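PDB 4KVF: rhamnose ABC transporter, periplasmic rhamnose-binding protein from Kribbella flavida, which probably binds a sugar, likely rhamnose, outside the cytoplasmic membrane and hands it to an ABC transporter for uptake. Local coordinates for residues 40-45 / 63-68; 51-56 / 282-287; 71-76 / 95-100; 87-92 / 108-113. All blocks are in the same frame, centred on the assembly; numbering follows the deposited sequence.

Overall arrangement
From the N terminus, contact 1 (40-45 / 63-68) closes the first loop, bringing the end of helix 52-67 back onto strand 41-45. Before it closes, contact 2 opens at 51-56, so the two cross; contact 2 closes only at 282-287, where the same helix meets helix 281-296, and contacts 3 and 4 nest inside its long loop. Contact 3 (71-76 / 95-100) follows contact 1 in series and joins the edge strand 71-74 to the entry of strand 99-102. Contact 4 (87-92 / 108-113) crosses contact 3 and pairs helices 85-94 and 111-119. Contacts 1, 3 and 4 surround strand 41-45, with helix 52-67 and helix 85-94 on its two faces.

Contact 1 (40-45 / 63-68); sequences LKIAYL and VAVGEI
Val65 CG2 lies against Ile42, 3.9 Å from Ile42 CB and equally near the CD1 methyl, while Ile42 CG2 stands slightly farther off. One methyl of the valine thus rests in the fork of the isoleucine, and the two side chains run past each other in opposite directions. The second touch is methyl to methyl: Ile42 CD1 meets Ile68 CD1 at 3.9 Å, with the chains crossing at about a right angle. Tyr44 joins more loosely, its ring turning an edge to Val65, whose CG2 lies near the ring plane at 4.4 Å from Tyr44 CE1. All of these touches are between carbons, and three of the four residues are buried.

The pairing belongs to the beta-alpha-beta unit of strand 41-45, helix 52-67 and strand 71-74, with the end of the helix packed on the first strand. Ile68 has just left helical geometry; its CG1 sits between the backbone N and the carbonyl carbon (chi1 63°), and the extended chain beyond carries CD1 toward the strand.

Farther out, a water bridges the residue before the strand and the one after the helix, accepting from Leu40 N at 3.1 Å and donating to Ile68 O at 2.8 Å. The Tyr44 hydroxyl is hydrogen-bonded to Gly285 O on helix 281-296, which fixes the far end of the ring whose edge meets Val65. That helix also packs against Ile68 through Tyr290 and Ala293. On the strand side, Ile42 touches Val99 and Val101 of strand 99-102, and its backbone is hydrogen-bonded to Glu71 and Lys73.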
loop_
_atom_site.group_PDB
_atom_site.type_symbol
_atom_site.label_atom_id
_atom_site.label_comp_id
_atom_site.label_asym_id
_atom_site.label_seq_id
_atom_site.Cartn_x
_atom_site.Cartn_y
_atom_site.Cartn_z
ATOM N N LEU A 40 19.233 15.122 -10.880
ATOM C CA LEU A 40 18.353 14.188 -11.585
ATOM C C LEU A 40 16.933 14.731 -11.679
ATOM O O LEU A 40 16.375 15.200 -10.685
ATOM C CB LEU A 40 18.307 12.838 -10.867
ATOM C CG LEU A 40 19.637 12.100 -10.861
ATOM C CD1 LEU A 40 19.498 10.785 -10.120
ATOM C CD2 LEU A 40 20.102 11.874 -12.289
ATOM N N LYS A 41 16.350 14.653 -12.872
ATOM C CA LYS A 41 14.966 15.056 -13.070
ATOM C C LYS A 41 14.075 13.848 -12.821
ATOM O O LYS A 41 14.094 12.887 -13.579
ATOM C CB LYS A 41 14.751 15.600 -14.485
ATOM C CG LYS A 41 15.622 16.787 -14.836
ATOM C CD LYS A 41 15.271 17.300 -16.216
ATOM C CE LYS A 41 15.066 18.806 -16.206
ATOM N NZ LYS A 41 16.191 19.545 -16.847
ATOM N N ILE A 42 13.319 13.889 -11.732
ATOM C CA ILE A 42 12.510 12.745 -11.325
ATOM C C ILE A 42 11.043 13.152 -11.322
ATOM O O ILE A 42 10.647 14.069 -10.601
ATOM C CB ILE A 42 12.950 12.236 -9.931
ATOM C CG1 ILE A 42 14.439 11.859 -9.953
ATOM C CG2 ILE A 42 12.084 11.046 -9.508
ATOM C CD1 ILE A 42 14.995 11.346 -8.613
ATOM N N ALA A 43 10.237 12.490 -12.150
ATOM C CA ALA A 43 8.842 12.886 -12.315
ATOM C C ALA A 43 7.918 11.797 -11.785
ATOM O O ALA A 43 8.209 10.618 -11.947
ATOM C CB ALA A 43 8.543 13.146 -13.775
ATOM N N TYR A 44 6.811 12.210 -11.169
ATOM C CA TYR A 44 5.832 11.295 -10.589
ATOM C C TYR A 44 4.517 11.347 -11.359
ATOM O O TYR A 44 3.995 12.427 -11.661
ATOM C CB TYR A 44 5.567 11.654 -9.130
ATOM C CG TYR A 44 6.669 11.188 -8.227
ATOM C CD1 TYR A 44 7.892 11.845 -8.203
ATOM C CD2 TYR A 44 6.507 10.070 -7.427
ATOM C CE1 TYR A 44 8.928 11.406 -7.396
ATOM C CE2 TYR A 44 7.535 9.623 -6.622
ATOM C CZ TYR A 44 8.740 10.296 -6.609
ATOM O OH TYR A 44 9.754 9.846 -5.793
ATOM N N LEU A 45 3.989 10.164 -11.662
ATOM C CA LEU A 45 2.709 10.011 -12.360
ATOM C C LEU A 45 1.860 9.034 -11.566
ATOM O O LEU A 45 1.879 7.815 -11.826
ATOM C CB LEU A 45 2.923 9.473 -13.785
ATOM C CG LEU A 45 1.697 9.129 -14.652
ATOM C CD1 LEU A 45 0.669 10.246 -14.635
ATOM C CD2 LEU A 45 2.149 8.849 -16.084
ATOM N N VAL A 63 10.234 15.150 -1.126
ATOM C CA VAL A 63 11.222 15.283 -0.058
ATOM C C VAL A 63 12.534 14.590 -0.427
ATOM O O VAL A 63 13.624 15.177 -0.276
ATOM C CB VAL A 63 10.710 14.712 1.289
ATOM C CG1 VAL A 63 11.854 14.600 2.287
ATOM C CG2 VAL A 63 9.614 15.591 1.850
ATOM N N ALA A 64 12.425 13.343 -0.890
ATOM C CA ALA A 64 13.591 12.550 -1.280
ATOM C C ALA A 64 14.362 13.215 -2.419
ATOM O O ALA A 64 15.591 13.268 -2.412
ATOM C CB ALA A 64 13.159 11.147 -1.694
ATOM N N VAL A 65 13.632 13.725 -3.401
ATOM C CA VAL A 65 14.262 14.388 -4.540
ATOM C C VAL A 65 15.053 15.614 -4.082
ATOM O O VAL A 65 16.179 15.853 -4.533
ATOM C CB VAL A 65 13.218 14.719 -5.647
ATOM C CG1 VAL A 65 13.831 15.599 -6.719
ATOM C CG2 VAL A 65 12.720 13.428 -6.265
ATOM N N GLY A 66 14.490 16.369 -3.144
ATOM C CA GLY A 66 15.191 17.517 -2.595
ATOM C C GLY A 66 16.444 17.091 -1.851
ATOM O O GLY A 66 17.463 17.778 -1.876
ATOM N N GLU A 67 16.372 15.952 -1.175
ATOM C CA GLU A 67 17.522 15.454 -0.426
ATOM C C GLU A 67 18.721 15.132 -1.320
ATOM O O GLU A 67 19.868 15.403 -0.950
ATOM C CB GLU A 67 17.132 14.237 0.420
ATOM C CG GLU A 67 16.236 14.589 1.594
ATOM C CD GLU A 67 15.882 13.383 2.436
ATOM O OE1 GLU A 67 16.119 12.248 1.972
ATOM O OE2 GLU A 67 15.378 13.573 3.565
ATOM N N ILE A 68 18.451 14.566 -2.494
ATOM C CA ILE A 68 19.516 14.194 -3.416
ATOM C C ILE A 68 19.761 15.297 -4.444
ATOM O O ILE A 68 20.418 15.077 -5.464
ATOM C CB ILE A 68 19.213 12.866 -4.114
ATOM C CG1 ILE A 68 17.947 12.989 -4.960
ATOM C CG2 ILE A 68 19.046 11.758 -3.077
ATOM C CD1 ILE A 68 17.627 11.737 -5.757
HETATM O O HOH W 1 19.828 14.045 -8.032
#

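Contact 2 (51-56 / 282-287); sequences NPYTDV and ADIGYL
Tyr53 presents its hydroxyl end, not a ring face, to Ile284: Tyr53 OH lies 4.0 Å from the CD1 methyl, and the two side chains cross at about a right angle. With CG anti to the backbone N (chi1 176°), the phenol extends out from helix 52-67 toward the other helix. Its hydroxyl is hydrogen-bonded to Trp279 NE1, and a glycerol, probably from the crystallisation liquor, lies about 5 Å from the side chain.

The other flat group, the Asn51 amide, stays on its own side as the N-cap. Asn51 OD1 accepts from Thr54 N at 2.8 Å, the N-H above the carbonyl plane (40° out of it), and also from Thr54 OG1 at 3.0 Å. Two bonds therefore grip one oxygen at the first turn.

The closest approach is at Val56 and Ala282. Ala282 CA makes a CA-H...O contact with Val56 O at 3.3 Å, and Val56 CG1 meets Ala282 CB at 3.8 Å. The small alanine side chain probably helps the backbones come this near.

Here the first turns of helix 52-67 meet the early part of helix 281-296, whose Ile284 also touches Glu57 of the former and Ile140 of strand 138-141.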
loop_
_atom_site.group_PDB
_atom_site.type_symbol
_atom_site.label_atom_id
_atom_site.label_comp_id
_atom_site.label_asym_id
_atom_site.label_seq_id
_atom_site.Cartn_x
_atom_site.Cartn_y
_atom_site.Cartn_z
ATOM N N ASN A 51 -5.938 14.017 -4.551
ATOM C CA ASN A 51 -6.646 13.411 -3.426
ATOM C C ASN A 51 -5.649 13.295 -2.273
ATOM O O ASN A 51 -4.444 13.202 -2.524
ATOM C CB ASN A 51 -7.232 12.049 -3.805
ATOM C CG ASN A 51 -6.180 11.057 -4.217
ATOM O OD1 ASN A 51 -5.524 10.447 -3.375
ATOM N ND2 ASN A 51 -6.023 10.873 -5.521
ATOM N N PRO A 52 -6.134 13.312 -1.015
ATOM C CA PRO A 52 -5.223 13.404 0.137
ATOM C C PRO A 52 -4.174 12.295 0.189
ATOM O O PRO A 52 -3.008 12.580 0.465
ATOM C CB PRO A 52 -6.166 13.319 1.345
ATOM C CG PRO A 52 -7.468 13.816 0.835
ATOM C CD PRO A 52 -7.547 13.349 -0.594
ATOM N N TYR A 53 -4.580 11.059 -0.085
ATOM C CA TYR A 53 -3.655 9.930 -0.083
ATOM C C TYR A 53 -2.533 10.148 -1.096
ATOM O O TYR A 53 -1.348 10.037 -0.764
ATOM C CB TYR A 53 -4.407 8.624 -0.374
ATOM C CG TYR A 53 -3.529 7.394 -0.478
ATOM C CD1 TYR A 53 -2.920 7.059 -1.677
ATOM C CD2 TYR A 53 -3.325 6.561 0.614
ATOM C CE1 TYR A 53 -2.114 5.938 -1.789
ATOM C CE2 TYR A 53 -2.523 5.429 0.507
ATOM C CZ TYR A 53 -1.919 5.126 -0.696
ATOM O OH TYR A 53 -1.118 4.011 -0.823
ATOM N N THR A 54 -2.902 10.460 -2.333
ATOM C CA THR A 54 -1.912 10.644 -3.393
ATOM C C THR A 54 -0.969 11.817 -3.110
ATOM O O THR A 54 0.235 11.739 -3.374
ATOM C CB THR A 54 -2.584 10.847 -4.759
ATOM O OG1 THR A 54 -3.229 9.632 -5.154
ATOM C CG2 THR A 54 -1.553 11.234 -5.804
ATOM N N ASP A 55 -1.519 12.897 -2.564
ATOM C CA ASP A 55 -0.720 14.064 -2.194
ATOM C C ASP A 55 0.391 13.711 -1.200
ATOM O O ASP A 55 1.529 14.158 -1.353
ATOM C CB ASP A 55 -1.605 15.175 -1.625
ATOM C CG ASP A 55 -2.423 15.880 -2.694
ATOM O OD1 ASP A 55 -2.231 15.585 -3.896
ATOM O OD2 ASP A 55 -3.246 16.745 -2.323
ATOM N N VAL A 56 0.058 12.909 -0.189
ATOM C CA VAL A 56 1.037 12.483 0.806
ATOM C C VAL A 56 2.075 11.588 0.149
ATOM O O VAL A 56 3.268 11.659 0.460
ATOM C CB VAL A 56 0.373 11.715 1.971
ATOM C CG1 VAL A 56 1.425 11.234 2.966
ATOM C CG2 VAL A 56 -0.665 12.587 2.666
ATOM N N ALA A 282 3.770 8.279 2.032
ATOM C CA ALA A 282 4.914 9.159 1.817
ATOM C C ALA A 282 6.198 8.354 1.637
ATOM O O ALA A 282 7.071 8.717 0.845
ATOM C CB ALA A 282 5.054 10.174 2.959
ATOM N N ASP A 283 6.313 7.246 2.360
ATOM C CA ASP A 283 7.511 6.417 2.243
ATOM C C ASP A 283 7.584 5.719 0.896
ATOM O O ASP A 283 8.671 5.388 0.422
ATOM C CB ASP A 283 7.588 5.367 3.362
ATOM C CG ASP A 283 7.837 5.979 4.728
ATOM O OD1 ASP A 283 8.342 7.121 4.804
ATOM O OD2 ASP A 283 7.541 5.301 5.741
ATOM N N ILE A 284 6.427 5.460 0.288
ATOM C CA ILE A 284 6.414 4.845 -1.037
ATOM C C ILE A 284 7.071 5.786 -2.058
ATOM O O ILE A 284 7.949 5.386 -2.826
ATOM C CB ILE A 284 4.975 4.519 -1.497
ATOM C CG1 ILE A 284 4.278 3.610 -0.480
ATOM C CG2 ILE A 284 4.992 3.841 -2.870
ATOM C CD1 ILE A 284 2.809 3.387 -0.808
ATOM N N GLY A 285 6.655 7.045 -2.047
ATOM C CA GLY A 285 7.200 8.025 -2.967
ATOM C C GLY A 285 8.658 8.313 -2.676
ATOM O O GLY A 285 9.472 8.498 -3.583
ATOM N N TYR A 286 8.985 8.369 -1.387
ATOM C CA TYR A 286 10.361 8.602 -0.940
ATOM C C TYR A 286 11.267 7.457 -1.400
ATOM O O TYR A 286 12.329 7.681 -1.986
ATOM C CB TYR A 286 10.366 8.764 0.589
ATOM C CG TYR A 286 11.690 9.104 1.221
ATOM C CD1 TYR A 286 12.659 8.124 1.414
ATOM C CD2 TYR A 286 11.956 10.389 1.668
ATOM C CE1 TYR A 286 13.871 8.430 2.017
ATOM C CE2 TYR A 286 13.170 10.702 2.263
ATOM C CZ TYR A 286 14.117 9.713 2.438
ATOM O OH TYR A 286 15.326 10.018 3.036
ATOM N N LEU A 287 10.847 6.221 -1.152
ATOM C CA LEU A 287 11.629 5.080 -1.580
ATOM C C LEU A 287 11.769 5.044 -3.099
ATOM O O LEU A 287 12.837 4.736 -3.611
ATOM C CB LEU A 287 11.015 3.776 -1.054
ATOM C CG LEU A 287 11.692 2.472 -1.490
ATOM C CD1 LEU A 287 13.193 2.488 -1.198
ATOM C CD2 LEU A 287 11.030 1.276 -0.801
#

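Contact 3 (71-76 / 95-100); sequences EYKLVG and QQQDVI
Lys73 on edge strand 71-74 and Gln97 have the nearest CA atoms across the pair, 8.9 Å apart, and Gln96 before Gln97 takes a positive phi of 61° in a Schellman motif that ends helix 85-94. This wide spacing is filled by side chains. The Lys73 chain leaves the strand extended, bends at chi3 and chi4, and crosses the extended Gln95 at about a right angle. Gln95 OE1 rests on the Lys73 methylenes, 3.2 Å from both Lys73 CD and Lys73 CE. Lys73 NZ lies beyond, 3.3 Å from the same oxygen; Gln95 NE2, another donor, is 3.4 Å from Lys73 NZ and is not bonded to it.

Nearer the strand, Gln97 folds back at chi2 (-54°), which turns OE1 toward Lys73 CB at 4.1 Å. A water links the segments, donating to Glu71 O at 3.0 Å and to Gln97 OE1 at an unusually short 2.5 Å. Gln97 also packs on Lys41 and Ala43 of strand 41-45, which lies between strands 71-74 and 99-102 in the parallel sheet.

With an alanine in place of Gln95, the bent end of Lys73 would probably lose the amide it lies across and be freer to turn. The junction is thus mainly polar groups laid on aliphatic carbon: the amide oxygen probably favours the ammonium end electrostatically, while a water links Glu71 O to Gln97 OE1.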
loop_
_atom_site.group_PDB
_atom_site.type_symbol
_atom_site.label_atom_id
_atom_site.label_comp_id
_atom_site.label_asym_id
_atom_site.label_seq_id
_atom_site.Cartn_x
_atom_site.Cartn_y
_atom_site.Cartn_z
ATOM N N GLU A 71 15.510 17.378 -9.320
ATOM C CA GLU A 71 14.397 18.250 -9.681
ATOM C C GLU A 71 13.115 17.436 -9.696
ATOM O O GLU A 71 13.030 16.445 -10.413
ATOM C CB GLU A 71 14.606 18.834 -11.075
ATOM C CG GLU A 71 15.839 19.700 -11.247
ATOM C CD GLU A 71 15.896 20.331 -12.632
ATOM O OE1 GLU A 71 14.823 20.502 -13.259
ATOM O OE2 GLU A 71 17.011 20.646 -13.099
ATOM N N TYR A 72 12.111 17.868 -8.939
ATOM C CA TYR A 72 10.855 17.112 -8.814
ATOM C C TYR A 72 9.766 17.634 -9.761
ATOM O O TYR A 72 9.575 18.839 -9.888
ATOM C CB TYR A 72 10.377 17.177 -7.362
ATOM C CG TYR A 72 8.957 16.722 -7.097
ATOM C CD1 TYR A 72 8.662 15.381 -6.894
ATOM C CD2 TYR A 72 7.922 17.646 -6.987
ATOM C CE1 TYR A 72 7.367 14.966 -6.621
ATOM C CE2 TYR A 72 6.626 17.241 -6.713
ATOM C CZ TYR A 72 6.356 15.902 -6.530
ATOM O OH TYR A 72 5.067 15.510 -6.263
ATOM N N LYS A 73 9.062 16.720 -10.422
ATOM C CA LYS A 73 7.915 17.088 -11.241
ATOM C C LYS A 73 6.736 16.153 -10.948
ATOM O O LYS A 73 6.922 14.954 -10.729
ATOM C CB LYS A 73 8.290 17.043 -12.721
ATOM C CG LYS A 73 7.129 17.243 -13.672
ATOM C CD LYS A 73 7.635 17.401 -15.097
ATOM C CE LYS A 73 7.590 18.851 -15.555
ATOM N NZ LYS A 73 6.262 19.241 -16.121
ATOM N N LEU A 74 5.533 16.718 -10.921
ATOM C CA LEU A 74 4.313 15.944 -10.723
ATOM C C LEU A 74 3.399 16.204 -11.909
ATOM O O LEU A 74 3.112 17.359 -12.240
ATOM C CB LEU A 74 3.609 16.376 -9.427
ATOM C CG LEU A 74 2.275 15.714 -9.039
ATOM C CD1 LEU A 74 2.450 14.215 -8.770
ATOM C CD2 LEU A 74 1.631 16.394 -7.830
ATOM N N VAL A 75 2.957 15.129 -12.562
ATOM C CA VAL A 75 1.975 15.228 -13.637
ATOM C C VAL A 75 0.903 14.163 -13.417
ATOM O O VAL A 75 1.098 13.231 -12.639
ATOM C CB VAL A 75 2.604 15.013 -15.045
ATOM C CG1 VAL A 75 3.736 16.025 -15.320
ATOM C CG2 VAL A 75 3.106 13.593 -15.195
ATOM N N GLY A 76 -0.220 14.295 -14.113
ATOM C CA GLY A 76 -1.244 13.267 -14.059
ATOM C C GLY A 76 -2.652 13.756 -14.325
ATOM O O GLY A 76 -2.927 14.961 -14.287
ATOM N N GLN A 95 10.089 15.685 -22.292
ATOM C CA GLN A 95 10.693 16.634 -21.351
ATOM C C GLN A 95 12.044 16.141 -20.816
ATOM O O GLN A 95 12.726 16.847 -20.066
ATOM C CB GLN A 95 9.744 16.901 -20.172
ATOM C CG GLN A 95 8.487 17.680 -20.534
ATOM C CD GLN A 95 7.561 17.880 -19.337
ATOM O OE1 GLN A 95 7.695 17.200 -18.316
ATOM N NE2 GLN A 95 6.624 18.823 -19.457
ATOM N N GLN A 96 12.412 14.929 -21.209
ATOM C CA GLN A 96 13.716 14.340 -20.896
ATOM C C GLN A 96 13.967 14.196 -19.401
ATOM O O GLN A 96 15.024 14.588 -18.888
ATOM C CB GLN A 96 14.857 15.098 -21.566
ATOM C CG GLN A 96 14.792 15.050 -23.067
ATOM C CD GLN A 96 15.858 15.885 -23.698
ATOM O OE1 GLN A 96 16.797 16.315 -23.025
ATOM N NE2 GLN A 96 15.722 16.141 -24.997
ATOM N N GLN A 97 12.978 13.642 -18.715
ATOM C CA GLN A 97 13.143 13.232 -17.325
ATOM C C GLN A 97 14.203 12.136 -17.256
ATOM O O GLN A 97 14.410 11.412 -18.228
ATOM C CB GLN A 97 11.810 12.734 -16.757
ATOM C CG GLN A 97 10.715 13.792 -16.778
ATOM C CD GLN A 97 11.136 15.080 -16.086
ATOM O OE1 GLN A 97 11.251 15.127 -14.865
ATOM N NE2 GLN A 97 11.393 16.124 -16.871
ATOM N N ASP A 98 14.875 12.022 -16.113
ATOM C CA ASP A 98 15.872 10.971 -15.911
ATOM C C ASP A 98 15.228 9.717 -15.340
ATOM O O ASP A 98 15.679 8.613 -15.611
ATOM C CB ASP A 98 16.976 11.449 -14.961
ATOM C CG ASP A 98 17.890 12.491 -15.597
ATOM O OD1 ASP A 98 18.474 12.203 -16.665
ATOM O OD2 ASP A 98 18.025 13.601 -15.032
ATOM N N VAL A 99 14.184 9.920 -14.542
ATOM C CA VAL A 99 13.446 8.851 -13.883
ATOM C C VAL A 99 11.956 9.155 -13.980
ATOM O O VAL A 99 11.528 10.278 -13.711
ATOM C CB VAL A 99 13.806 8.755 -12.386
ATOM C CG1 VAL A 99 13.010 7.625 -11.706
ATOM C CG2 VAL A 99 15.309 8.552 -12.195
ATOM N N ILE A 100 11.175 8.158 -14.388
ATOM C CA ILE A 100 9.720 8.243 -14.340
ATOM C C ILE A 100 9.214 7.286 -13.270
ATOM O O ILE A 100 9.491 6.090 -13.308
ATOM C CB ILE A 100 9.049 7.889 -15.696
ATOM C CG1 ILE A 100 9.442 8.903 -16.776
ATOM C CG2 ILE A 100 7.516 7.870 -15.549
ATOM C CD1 ILE A 100 8.932 8.544 -18.189
HETATM O O HOH W 2 11.854 16.757 -13.126
#

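Contact 4 (87-92 / 108-113); sequences SYINTL and NAVCPS
Ile89 and Ser113 lead a buried packing contact of helix 85-94 on the first part of helix 111-119 and the turn before it. Ile89 brings both branches: CG2 lies 3.4 Å from Ser113 OG, and CD1 reaches past it to Val110 CG1 at 3.8 Å, the isoleucine and valine crossing at about a right angle. The Ser113 hydroxyl sits between the backbone N and the carbonyl carbon (chi1 62°), which directs it at the two Ile89 methyls; Ser113 OG is also 3.2 Å from Val110 O. Beside this, Asn90 OD1 touches Ser113 CB at 3.4 Å, at the exposed border of the contact. A glycine in place of Ile89 is likely to open a gap beside Val110 and strip the packing from the Ser113 hydroxyl.

The chain reaches the second helix through a type I turn from Asn108 to Cys111, closed by the bond from Cys111 N to Asn108 O at 3.0 Å. Cys111 CB points away from helix 85-94, and its SG forms a disulfide with Cys135, tying this part of the chain to the loop ahead of strand 138-141. Helix 85-94 in turn lies on strand 41-45, with Ile89 and Tyr88 on Leu45 and Leu92 on Ala43.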
loop_
_atom_site.group_PDB
_atom_site.type_symbol
_atom_site.label_atom_id
_atom_site.label_comp_id
_atom_site.label_asym_id
_atom_site.label_seq_id
_atom_site.Cartn_x
_atom_site.Cartn_y
_atom_site.Cartn_z
ATOM N N SER A 87 -0.479 9.337 -22.449
ATOM C CA SER A 87 -0.270 10.725 -22.882
ATOM C C SER A 87 0.707 11.416 -21.935
ATOM O O SER A 87 1.594 12.162 -22.365
ATOM C CB SER A 87 -1.598 11.492 -22.950
ATOM O OG SER A 87 -2.194 11.595 -21.665
ATOM N N TYR A 88 0.567 11.136 -20.645
ATOM C CA TYR A 88 1.471 11.718 -19.653
ATOM C C TYR A 88 2.880 11.141 -19.741
ATOM O O TYR A 88 3.858 11.872 -19.638
ATOM C CB TYR A 88 0.902 11.574 -18.231
ATOM C CG TYR A 88 -0.357 12.388 -18.009
ATOM C CD1 TYR A 88 -0.293 13.757 -17.764
ATOM C CD2 TYR A 88 -1.612 11.796 -18.075
ATOM C CE1 TYR A 88 -1.446 14.507 -17.576
ATOM C CE2 TYR A 88 -2.778 12.548 -17.899
ATOM C CZ TYR A 88 -2.683 13.895 -17.646
ATOM O OH TYR A 88 -3.828 14.629 -17.461
ATOM N N ILE A 89 2.993 9.833 -19.930
ATOM C CA ILE A 89 4.310 9.210 -20.050
ATOM C C ILE A 89 5.059 9.796 -21.259
ATOM O O ILE A 89 6.257 10.081 -21.195
ATOM C CB ILE A 89 4.191 7.684 -20.213
ATOM C CG1 ILE A 89 3.660 7.063 -18.913
ATOM C CG2 ILE A 89 5.568 7.076 -20.610
ATOM C CD1 ILE A 89 3.148 5.638 -19.080
ATOM N N ASN A 90 4.334 9.966 -22.355
ATOM C CA ASN A 90 4.921 10.513 -23.576
ATOM C C ASN A 90 5.415 11.934 -23.357
ATOM O O ASN A 90 6.465 12.332 -23.883
ATOM C CB ASN A 90 3.921 10.453 -24.738
ATOM C CG ASN A 90 3.773 9.041 -25.304
ATOM O OD1 ASN A 90 4.707 8.236 -25.228
ATOM N ND2 ASN A 90 2.610 8.743 -25.878
ATOM N N THR A 91 4.653 12.705 -22.585
ATOM C CA THR A 91 5.077 14.053 -22.229
ATOM C C THR A 91 6.373 14.018 -21.425
ATOM O O THR A 91 7.300 14.774 -21.701
ATOM C CB THR A 91 4.006 14.778 -21.406
ATOM O OG1 THR A 91 2.786 14.822 -22.157
ATOM C CG2 THR A 91 4.459 16.199 -21.079
ATOM N N LEU A 92 6.441 13.133 -20.432
ATOM C CA LEU A 92 7.633 13.054 -19.598
ATOM C C LEU A 92 8.867 12.656 -20.409
ATOM O O LEU A 92 9.970 13.126 -20.146
ATOM C CB LEU A 92 7.419 12.097 -18.426
ATOM C CG LEU A 92 6.338 12.546 -17.436
ATOM C CD1 LEU A 92 6.183 11.504 -16.329
ATOM C CD2 LEU A 92 6.669 13.923 -16.843
ATOM N N ASN A 108 -0.202 -3.419 -19.035
ATOM C CA ASN A 108 0.345 -3.530 -20.391
ATOM C C ASN A 108 0.196 -2.322 -21.309
ATOM O O ASN A 108 1.030 -2.125 -22.196
ATOM C CB ASN A 108 -0.153 -4.799 -21.077
ATOM C CG ASN A 108 0.439 -6.052 -20.460
ATOM O OD1 ASN A 108 1.518 -6.509 -20.854
ATOM N ND2 ASN A 108 -0.256 -6.606 -19.478
ATOM N N ALA A 109 -0.836 -1.507 -21.090
ATOM C CA ALA A 109 -1.104 -0.363 -21.967
ATOM C C ALA A 109 0.046 0.646 -21.960
ATOM O O ALA A 109 0.276 1.359 -22.947
ATOM C CB ALA A 109 -2.420 0.323 -21.580
ATOM N N VAL A 110 0.757 0.698 -20.844
ATOM C CA VAL A 110 1.857 1.631 -20.662
ATOM C C VAL A 110 3.187 1.089 -21.182
ATOM O O VAL A 110 4.180 1.826 -21.249
ATOM C CB VAL A 110 2.007 2.002 -19.170
ATOM C CG1 VAL A 110 0.757 2.716 -18.692
ATOM C CG2 VAL A 110 2.244 0.743 -18.337
ATOM N N CYS A 111 3.214 -0.184 -21.563
ATOM C CA CYS A 111 4.477 -0.824 -21.953
ATOM C C CYS A 111 5.224 -0.168 -23.119
ATOM O O CYS A 111 6.434 0.077 -23.001
ATOM C CB CYS A 111 4.312 -2.333 -22.197
ATOM S SG CYS A 111 4.261 -3.278 -20.676
ATOM N N PRO A 112 4.531 0.089 -24.248
ATOM C CA PRO A 112 5.251 0.673 -25.385
ATOM C C PRO A 112 5.935 1.993 -25.034
ATOM O O PRO A 112 7.116 2.167 -25.345
ATOM C CB PRO A 112 4.146 0.896 -26.421
ATOM C CG PRO A 112 3.165 -0.200 -26.131
ATOM C CD PRO A 112 3.151 -0.285 -24.624
ATOM N N SER A 113 5.214 2.898 -24.382
ATOM C CA SER A 113 5.796 4.200 -24.037
ATOM C C SER A 113 6.852 4.074 -22.936
ATOM O O SER A 113 7.900 4.718 -23.012
ATOM C CB SER A 113 4.706 5.209 -23.651
ATOM O OG SER A 113 3.999 4.777 -22.504
#